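Local coordinates for bifunctional protein FolD (Thermus thermophilus, PDB 6V6Y) that binds NADP and probably oxidises 5,10-methylenetetrahydrofolate to the methenyl form, then hydrolyses that to 10-formyltetrahydrofolate, at residues 52-55 against 60-63; 170-175 against 180-185; 190-195 against 214-219. One frame throughout, in Å; residues are numbered along the deposited sequence.

Contact 2 is the buried one: alkyl groups of helix 168-177 pack on strand 181-185 in the NADP-binding Rossmann domain, and the far edge of that strand belongs to the dimer interface. Contact 1 repeats the helix-on-strand theme in the catalytic domain, about 32 Å away between centres, but lies partly at the surface, so an alanine-serine touch gives way outward to an arginine, a glutamine and water. Contact 3, also only partly buried, pairs a short helix with a loop through a proline-tryptophan CH-pi contact. Contacts 2 and 3 adjoin, with CB of Ala185 4.0 Å from CD2 of Leu192, as strand 181-185 leads on to helix 192-196.

Contact 1 of 3, residues 52-55 against 60-63; sequences KRAR and RSQV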
loop_
_atom_site.group_PDB
_atom_site.type_symbol
_atom_site.label_atom_id
_atom_site.label_comp_id
_atom_site.label_asym_id
_atom_site.label_seq_id
_atom_site.Cartn_x
_atom_site.Cartn_y
_atom_site.Cartn_z
ATOM N N LYS A 52 -21.631 13.136 18.155
ATOM C CA LYS A 52 -21.855 14.530 18.532
ATOM C C LYS A 52 -21.439 15.491 17.423
ATOM O O LYS A 52 -22.131 16.480 17.147
ATOM C CB LYS A 52 -21.091 14.846 19.816
ATOM C CG LYS A 52 -21.040 16.328 20.134
ATOM C CD LYS A 52 -20.595 16.593 21.580
ATOM C CE LYS A 52 -20.483 18.092 21.847
ATOM N NZ LYS A 52 -19.501 18.384 22.936
ATOM N N ARG A 53 -20.318 15.221 16.773
ATOM C CA ARG A 53 -19.869 16.139 15.737
ATOM C C ARG A 53 -20.686 15.985 14.457
ATOM O O ARG A 53 -20.997 16.978 13.783
ATOM C CB ARG A 53 -18.384 15.924 15.460
ATOM C CG ARG A 53 -17.981 16.599 14.173
ATOM C CD ARG A 53 -18.077 18.142 14.344
ATOM N NE ARG A 53 -17.145 18.648 15.350
ATOM C CZ ARG A 53 -17.006 19.935 15.674
ATOM N NH1 ARG A 53 -17.746 20.863 15.066
ATOM N NH2 ARG A 53 -16.115 20.299 16.600
ATOM N N ALA A 54 -21.019 14.750 14.085
ATOM C CA ALA A 54 -21.881 14.569 12.930
ATOM C C ALA A 54 -23.205 15.307 13.126
ATOM O O ALA A 54 -23.695 15.986 12.214
ATOM C CB ALA A 54 -22.114 13.076 12.682
ATOM N N ARG A 55 -23.788 15.203 14.317
ATOM C CA ARG A 55 -25.067 15.866 14.549
ATOM C C ARG A 55 -24.892 17.377 14.545
ATOM O O ARG A 55 -25.678 18.092 13.915
ATOM C CB ARG A 55 -25.686 15.357 15.852
ATOM C CG ARG A 55 -26.311 13.980 15.675
ATOM C CD ARG A 55 -26.532 13.249 16.992
ATOM N NE ARG A 55 -27.931 12.860 17.055
ATOM C CZ ARG A 55 -28.401 11.707 17.504
ATOM N NH1 ARG A 55 -27.592 10.763 17.948
ATOM N NH2 ARG A 55 -29.701 11.505 17.493
ATOM N N ARG A 60 -27.609 13.254 9.599
ATOM C CA ARG A 60 -28.346 12.198 10.281
ATOM C C ARG A 60 -27.303 11.227 10.835
ATOM O O ARG A 60 -26.567 10.596 10.070
ATOM C CB ARG A 60 -29.320 11.505 9.329
ATOM C CG ARG A 60 -30.213 12.457 8.488
ATOM C CD ARG A 60 -31.149 11.700 7.492
ATOM N NE ARG A 60 -30.482 11.348 6.220
ATOM C CZ ARG A 60 -30.969 10.499 5.303
ATOM N NH1 ARG A 60 -32.136 9.894 5.501
ATOM N NH2 ARG A 60 -30.282 10.234 4.187
ATOM N N SER A 61 -27.197 11.131 12.156
ATOM C CA SER A 61 -26.192 10.280 12.767
ATOM C C SER A 61 -26.831 9.394 13.820
ATOM O O SER A 61 -27.556 9.871 14.696
ATOM C CB SER A 61 -25.060 11.097 13.398
ATOM O OG SER A 61 -24.197 10.252 14.154
ATOM N N GLN A 62 -26.499 8.115 13.783
ATOM C CA GLN A 62 -27.178 7.171 14.641
ATOM C C GLN A 62 -26.156 6.143 15.100
ATOM O O GLN A 62 -25.433 5.578 14.275
ATOM C CB GLN A 62 -28.350 6.556 13.852
ATOM C CG GLN A 62 -29.560 6.142 14.647
ATOM C CD GLN A 62 -29.964 7.152 15.714
ATOM O OE1 GLN A 62 -29.864 6.844 16.901
ATOM N NE2 GLN A 62 -30.483 8.321 15.311
ATOM N N VAL A 63 -26.071 5.921 16.410
ATOM C CA VAL A 63 -25.199 4.892 16.979
ATOM C C VAL A 63 -26.050 3.662 17.266
ATOM O O VAL A 63 -27.070 3.752 17.962
ATOM C CB VAL A 63 -24.500 5.386 18.258
ATOM C CG1 VAL A 63 -23.605 4.285 18.840
ATOM C CG2 VAL A 63 -23.689 6.642 17.981
HETATM O O HOH W 1 -27.423 7.303 18.052
#
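Ala54 brings its methyl group straight against the strand, with CB 3.6 Å from CB of Ser61. Two such small side chains let helix 41-57 and strand 60-66 approach closely at this buried point. Arg55, next along the helix, reaches over the outer side of the same serine. Its CG lies anti to the carbonyl carbon (chi1 -77°) and passes 3.9 Å from CB of Ser61, and a bend farther out at chi3 lays the guanidinium over the strand backbone. The carbonyl oxygen of Ser61 then sits over the centre of the guanidinium face, 3.4 Å from Arg55 NH1. The N-H groups lie roughly in the guanidinium plane, so an oxygen above that plane meets a favourable charge but is badly placed to accept a hydrogen bond. NE2 of Gln62 comes within 3.9 Å of NH2 of Arg55, at a slant, the amide turned 85° from the guanidinium. A water molecule donates to OE1 of Gln62 at 2.7 Å and accepts a weak bond from NH1 of Arg55, as befits long polar side chains on the exposed side of the contact. The strong polar link is made by Asp51, one turn back on the helix: one carboxylate oxygen forms a salt bridge with Arg55 NH1, while the other is hydrogen-bonded to Ser61 OG, which a chi1 of 172° turns back toward the helix. Helix and strand close a beta-alpha-beta unit begun by strand 31-37. Arg60 and Gln62 form backbone hydrogen bonds with Leu32, Ala54 also packs on Leu32, and Met266 of helix 257-276 touches both Arg53 and Ala54.

Contact 2 of 3, residues 170-175 against 180-185; sequences PLAGLL and ATVTLA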
loop_
_atom_site.group_PDB
_atom_site.type_symbol
_atom_site.label_atom_id
_atom_site.label_comp_id
_atom_site.label_asym_id
_atom_site.label_seq_id
_atom_site.Cartn_x
_atom_site.Cartn_y
_atom_site.Cartn_z
ATOM N N PRO A 170 -1.597 3.389 5.400
ATOM C CA PRO A 170 -2.275 4.378 4.541
ATOM C C PRO A 170 -1.587 5.751 4.599
ATOM O O PRO A 170 -1.511 6.444 3.571
ATOM C CB PRO A 170 -3.712 4.408 5.076
ATOM C CG PRO A 170 -3.675 3.731 6.410
ATOM C CD PRO A 170 -2.496 2.814 6.421
ATOM N N LEU A 171 -1.018 6.141 5.749
ATOM C CA LEU A 171 -0.262 7.392 5.787
ATOM C C LEU A 171 0.882 7.372 4.783
ATOM O O LEU A 171 1.049 8.311 3.985
ATOM C CB LEU A 171 0.280 7.672 7.189
ATOM C CG LEU A 171 0.970 9.051 7.244
ATOM C CD1 LEU A 171 0.082 10.161 6.634
ATOM C CD2 LEU A 171 1.352 9.409 8.654
ATOM N N ALA A 172 1.686 6.301 4.804
ATOM C CA ALA A 172 2.792 6.212 3.853
ATOM C C ALA A 172 2.293 6.338 2.420
ATOM O O ALA A 172 2.882 7.069 1.613
ATOM C CB ALA A 172 3.552 4.901 4.049
ATOM N N GLY A 173 1.183 5.664 2.098
ATOM C CA GLY A 173 0.624 5.771 0.758
ATOM C C GLY A 173 0.187 7.182 0.406
ATOM O O GLY A 173 0.415 7.652 -0.713
ATOM N N LEU A 174 -0.470 7.874 1.349
ATOM C CA LEU A 174 -0.912 9.239 1.064
ATOM C C LEU A 174 0.273 10.191 0.930
ATOM O O LEU A 174 0.263 11.081 0.069
ATOM C CB LEU A 174 -1.876 9.726 2.150
ATOM C CG LEU A 174 -3.201 8.966 2.186
ATOM C CD1 LEU A 174 -4.116 9.557 3.267
ATOM C CD2 LEU A 174 -3.898 8.980 0.815
ATOM N N LEU A 175 1.311 10.021 1.756
ATOM C CA LEU A 175 2.481 10.892 1.632
ATOM C C LEU A 175 3.191 10.721 0.294
ATOM O O LEU A 175 3.729 11.694 -0.246
ATOM C CB LEU A 175 3.447 10.637 2.770
ATOM C CG LEU A 175 2.900 11.080 4.123
ATOM C CD1 LEU A 175 3.720 10.428 5.247
ATOM C CD2 LEU A 175 2.904 12.604 4.222
ATOM N N ALA A 180 6.504 13.030 -1.182
ATOM C CA ALA A 180 7.483 12.874 -0.111
ATOM C C ALA A 180 8.332 11.615 -0.323
ATOM O O ALA A 180 7.906 10.655 -0.970
ATOM C CB ALA A 180 6.782 12.782 1.248
ATOM N N THR A 181 9.536 11.626 0.256
ATOM C CA THR A 181 10.337 10.420 0.430
ATOM C C THR A 181 9.970 9.804 1.775
ATOM O O THR A 181 10.124 10.447 2.816
ATOM C CB THR A 181 11.835 10.727 0.374
ATOM O OG1 THR A 181 12.177 11.252 -0.916
ATOM C CG2 THR A 181 12.656 9.455 0.650
ATOM N N VAL A 182 9.481 8.565 1.762
ATOM C CA VAL A 182 8.824 7.992 2.928
ATOM C C VAL A 182 9.629 6.821 3.466
ATOM O O VAL A 182 10.015 5.925 2.713
ATOM C CB VAL A 182 7.386 7.557 2.603
ATOM C CG1 VAL A 182 6.786 6.874 3.814
ATOM C CG2 VAL A 182 6.555 8.785 2.215
ATOM N N THR A 183 9.859 6.822 4.771
ATOM C CA THR A 183 10.451 5.700 5.481
ATOM C C THR A 183 9.394 5.186 6.440
ATOM O O THR A 183 8.851 5.965 7.248
ATOM C CB THR A 183 11.722 6.124 6.232
ATOM O OG1 THR A 183 12.663 6.640 5.297
ATOM C CG2 THR A 183 12.362 4.959 6.955
ATOM N N LEU A 184 9.070 3.897 6.330
ATOM C CA LEU A 184 8.184 3.237 7.282
ATOM C C LEU A 184 9.050 2.485 8.288
ATOM O O LEU A 184 9.760 1.533 7.926
ATOM C CB LEU A 184 7.197 2.302 6.588
ATOM C CG LEU A 184 5.801 2.857 6.275
ATOM C CD1 LEU A 184 5.035 1.952 5.314
ATOM C CD2 LEU A 184 4.966 3.088 7.539
ATOM N N ALA A 185 9.001 2.921 9.546
ATOM C CA ALA A 185 9.702 2.268 10.643
ATOM C C ALA A 185 8.687 1.647 11.591
ATOM O O ALA A 185 7.479 1.907 11.511
ATOM C CB ALA A 185 10.623 3.259 11.376
#
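Ala172 and Leu175 of helix 168-177 pack on Val182 and Leu184 within a beta-alpha-beta unit of the Rossmann fold, the helix running back nearly antiparallel (169°) to strand 181-185. Ala172 meets two strand side chains: its CB lies 3.8 Å from CG1 of Val182 and 3.5 Å from CD1 of Leu184. A single methyl suits this place, because the two axes are just 8.6 Å apart. Val182 divides its two branches between successive turns of the helix. With CG1 anti to the backbone N (chi1 176°), that methyl is directed to Ala172, while CG2 goes to the next turn and rests 3.7 Å from CB of Leu175, which also packs on CB of Ala180. An alanine at this position lacks both branches and would probably open a gap between Ala172, Leu175 and the strand and leave the helix less firmly seated. At the turn, the backbone N of Ala180 donates to the carbonyl oxygen of Leu175 over 3.2 Å, with a fairly straight N-H...O angle of 159°, tying the last turn of the helix to the residue just before the strand. Farther out, Leu175 and Leu184 also pack on strand 157-161, and Leu184 lies close to Arg163, a predicted NADP-binding residue. Thr181 and Thr183 point the other way, to the second subunit, whose own strand pairs antiparallel with Val182, Thr183 and Leu184 and continues the sheet. There, OG1 of Thr183 is hydrogen-bonded to OG1 of Thr183 of the second subunit.

Contact 3 of 3, residues 190-195 against 214-219; sequences QDLPEV and KEWVRE
Pro193 lies over one face of the Trp216 indole in a CH-pi contact. Its CG stands 3.8 Å from the centroid of the five-membered ring and just 14° off the ring normal, with CE2 of Trp216 its nearest atom. CB of Pro193 follows on the same face, nearer CG of Trp216, so that one edge of the rigid pyrrolidine lies across the indole. The indole is brought there by a first torsion that sets CG anti to the carbonyl carbon (chi1 -53°). Leu192 reaches the other end of the ring system obliquely, its CD1 3.6 Å from CZ3 of Trp216. Both its torsions depart from staggered values (chi1 -143°), an unusual conformation for a leucine that also touches the bound NADP and Ala185 of strand 181-185. Proline suits the first turn of helix 192-196, where a backbone N-H would have no helical carbonyl to bind. Thr196 adds a polar tie beside this contact, its OG1 hydrogen-bonded to the carbonyl oxygens of both Pro193 and Trp216. Across the two segments themselves the chemistry is wholly apolar. Adhesion therefore rests on shape and on the polarised C-H groups of proline against the electron-rich indole, and through Leu192 this packing extends to the wall of the cofactor pocket.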
loop_
_atom_site.group_PDB
_atom_site.type_symbol
_atom_site.label_atom_id
_atom_site.label_comp_id
_atom_site.label_asym_id
_atom_site.label_seq_id
_atom_site.Cartn_x
_atom_site.Cartn_y
_atom_site.Cartn_z
ATOM N N GLN A 190 16.034 -1.365 13.562
ATOM C CA GLN A 190 17.171 -1.293 14.468
ATOM C C GLN A 190 17.724 0.126 14.485
ATOM O O GLN A 190 17.703 0.830 13.467
ATOM C CB GLN A 190 18.266 -2.304 14.101
ATOM C CG GLN A 190 18.345 -2.663 12.661
ATOM C CD GLN A 190 19.007 -4.020 12.423
ATOM O OE1 GLN A 190 18.807 -4.970 13.199
ATOM N NE2 GLN A 190 19.802 -4.117 11.335
ATOM N N ASP A 191 18.190 0.547 15.658
ATOM C CA ASP A 191 18.634 1.922 15.882
ATOM C C ASP A 191 17.561 2.912 15.422
ATOM O O ASP A 191 17.801 3.799 14.598
ATOM C CB ASP A 191 19.974 2.189 15.186
ATOM C CG ASP A 191 20.813 3.269 15.903
ATOM O OD1 ASP A 191 20.319 3.874 16.893
ATOM O OD2 ASP A 191 21.972 3.509 15.478
ATOM N N LEU A 192 16.346 2.712 15.923
ATOM C CA LEU A 192 15.241 3.615 15.605
ATOM C C LEU A 192 15.605 5.091 15.749
ATOM O O LEU A 192 15.278 5.872 14.835
ATOM C CB LEU A 192 14.043 3.267 16.495
ATOM C CG LEU A 192 12.621 3.359 15.932
ATOM C CD1 LEU A 192 11.684 3.763 17.031
ATOM C CD2 LEU A 192 12.503 4.280 14.707
ATOM N N PRO A 193 16.273 5.539 16.832
ATOM C CA PRO A 193 16.594 6.977 16.941
ATOM C C PRO A 193 17.391 7.515 15.777
ATOM O O PRO A 193 17.176 8.661 15.353
ATOM C CB PRO A 193 17.389 7.055 18.251
ATOM C CG PRO A 193 16.800 5.979 19.074
ATOM C CD PRO A 193 16.599 4.835 18.090
ATOM N N GLU A 194 18.309 6.716 15.242
ATOM C CA GLU A 194 19.075 7.166 14.089
ATOM C C GLU A 194 18.181 7.300 12.859
ATOM O O GLU A 194 18.364 8.214 12.047
ATOM C CB GLU A 194 20.238 6.199 13.837
ATOM C CG GLU A 194 21.384 6.792 13.059
ATOM C CD GLU A 194 21.229 6.599 11.560
ATOM O OE1 GLU A 194 21.055 7.608 10.833
ATOM O OE2 GLU A 194 21.290 5.436 11.103
ATOM N N VAL A 195 17.207 6.400 12.703
ATOM C CA VAL A 195 16.278 6.520 11.584
ATOM C C VAL A 195 15.447 7.782 11.731
ATOM O O VAL A 195 15.310 8.569 10.785
ATOM C CB VAL A 195 15.387 5.272 11.472
ATOM C CG1 VAL A 195 14.327 5.481 10.400
ATOM C CG2 VAL A 195 16.237 4.049 11.160
ATOM N N LYS A 214 14.209 13.905 22.656
ATOM C CA LYS A 214 14.671 14.980 21.781
ATOM C C LYS A 214 15.892 14.570 20.973
ATOM O O LYS A 214 16.134 15.123 19.889
ATOM C CB LYS A 214 14.968 16.242 22.593
ATOM C CG LYS A 214 15.841 16.052 23.822
ATOM C CD LYS A 214 16.358 17.400 24.323
ATOM C CE LYS A 214 16.616 17.398 25.832
ATOM N NZ LYS A 214 17.894 16.709 26.204
ATOM N N GLU A 215 16.690 13.635 21.491
ATOM C CA GLU A 215 17.847 13.160 20.744
ATOM C C GLU A 215 17.436 12.401 19.492
ATOM O O GLU A 215 18.238 12.291 18.554
ATOM C CB GLU A 215 18.716 12.264 21.627
ATOM C CG GLU A 215 19.467 13.009 22.704
ATOM C CD GLU A 215 18.606 13.264 23.933
ATOM O OE1 GLU A 215 17.572 12.555 24.106
ATOM O OE2 GLU A 215 18.970 14.181 24.718
ATOM N N TRP A 216 16.204 11.875 19.464
ATOM C CA TRP A 216 15.677 11.203 18.287
ATOM C C TRP A 216 15.281 12.163 17.178
ATOM O O TRP A 216 14.983 11.704 16.069
ATOM C CB TRP A 216 14.442 10.376 18.624
ATOM C CG TRP A 216 14.549 9.384 19.738
ATOM C CD1 TRP A 216 15.327 9.464 20.865
ATOM C CD2 TRP A 216 13.792 8.174 19.857
ATOM N NE1 TRP A 216 15.107 8.368 21.666
ATOM C CE2 TRP A 216 14.173 7.560 21.069
ATOM C CE3 TRP A 216 12.845 7.534 19.036
ATOM C CZ2 TRP A 216 13.640 6.338 21.485
ATOM C CZ3 TRP A 216 12.318 6.323 19.448
ATOM C CH2 TRP A 216 12.717 5.738 20.667
ATOM N N VAL A 217 15.228 13.465 17.443
ATOM C CA VAL A 217 14.565 14.400 16.547
ATOM C C VAL A 217 15.593 15.321 15.912
ATOM O O VAL A 217 16.463 15.873 16.597
ATOM C CB VAL A 217 13.467 15.194 17.278
ATOM C CG1 VAL A 217 12.711 16.081 16.301
ATOM C CG2 VAL A 217 12.509 14.234 17.954
ATOM N N ARG A 218 15.472 15.492 14.601
ATOM C CA ARG A 218 16.270 16.455 13.860
ATOM C C ARG A 218 15.904 17.885 14.238
ATOM O O ARG A 218 14.723 18.234 14.360
ATOM C CB ARG A 218 16.045 16.250 12.364
ATOM C CG ARG A 218 16.893 17.100 11.458
ATOM C CD ARG A 218 16.839 16.544 10.043
ATOM N NE ARG A 218 17.366 17.500 9.076
ATOM C CZ ARG A 218 17.435 17.279 7.771
ATOM N NH1 ARG A 218 17.008 16.126 7.281
ATOM N NH2 ARG A 218 17.921 18.210 6.953
ATOM N N GLU A 219 16.925 18.724 14.378
ATOM C CA GLU A 219 16.710 20.150 14.596
ATOM C C GLU A 219 15.779 20.726 13.531
ATOM O O GLU A 219 15.970 20.500 12.331
ATOM C CB GLU A 219 18.062 20.882 14.585
ATOM C CG GLU A 219 17.985 22.388 14.811
ATOM C CD GLU A 219 17.545 22.741 16.236
ATOM O OE1 GLU A 219 18.085 22.123 17.190
ATOM O OE2 GLU A 219 16.658 23.629 16.405
#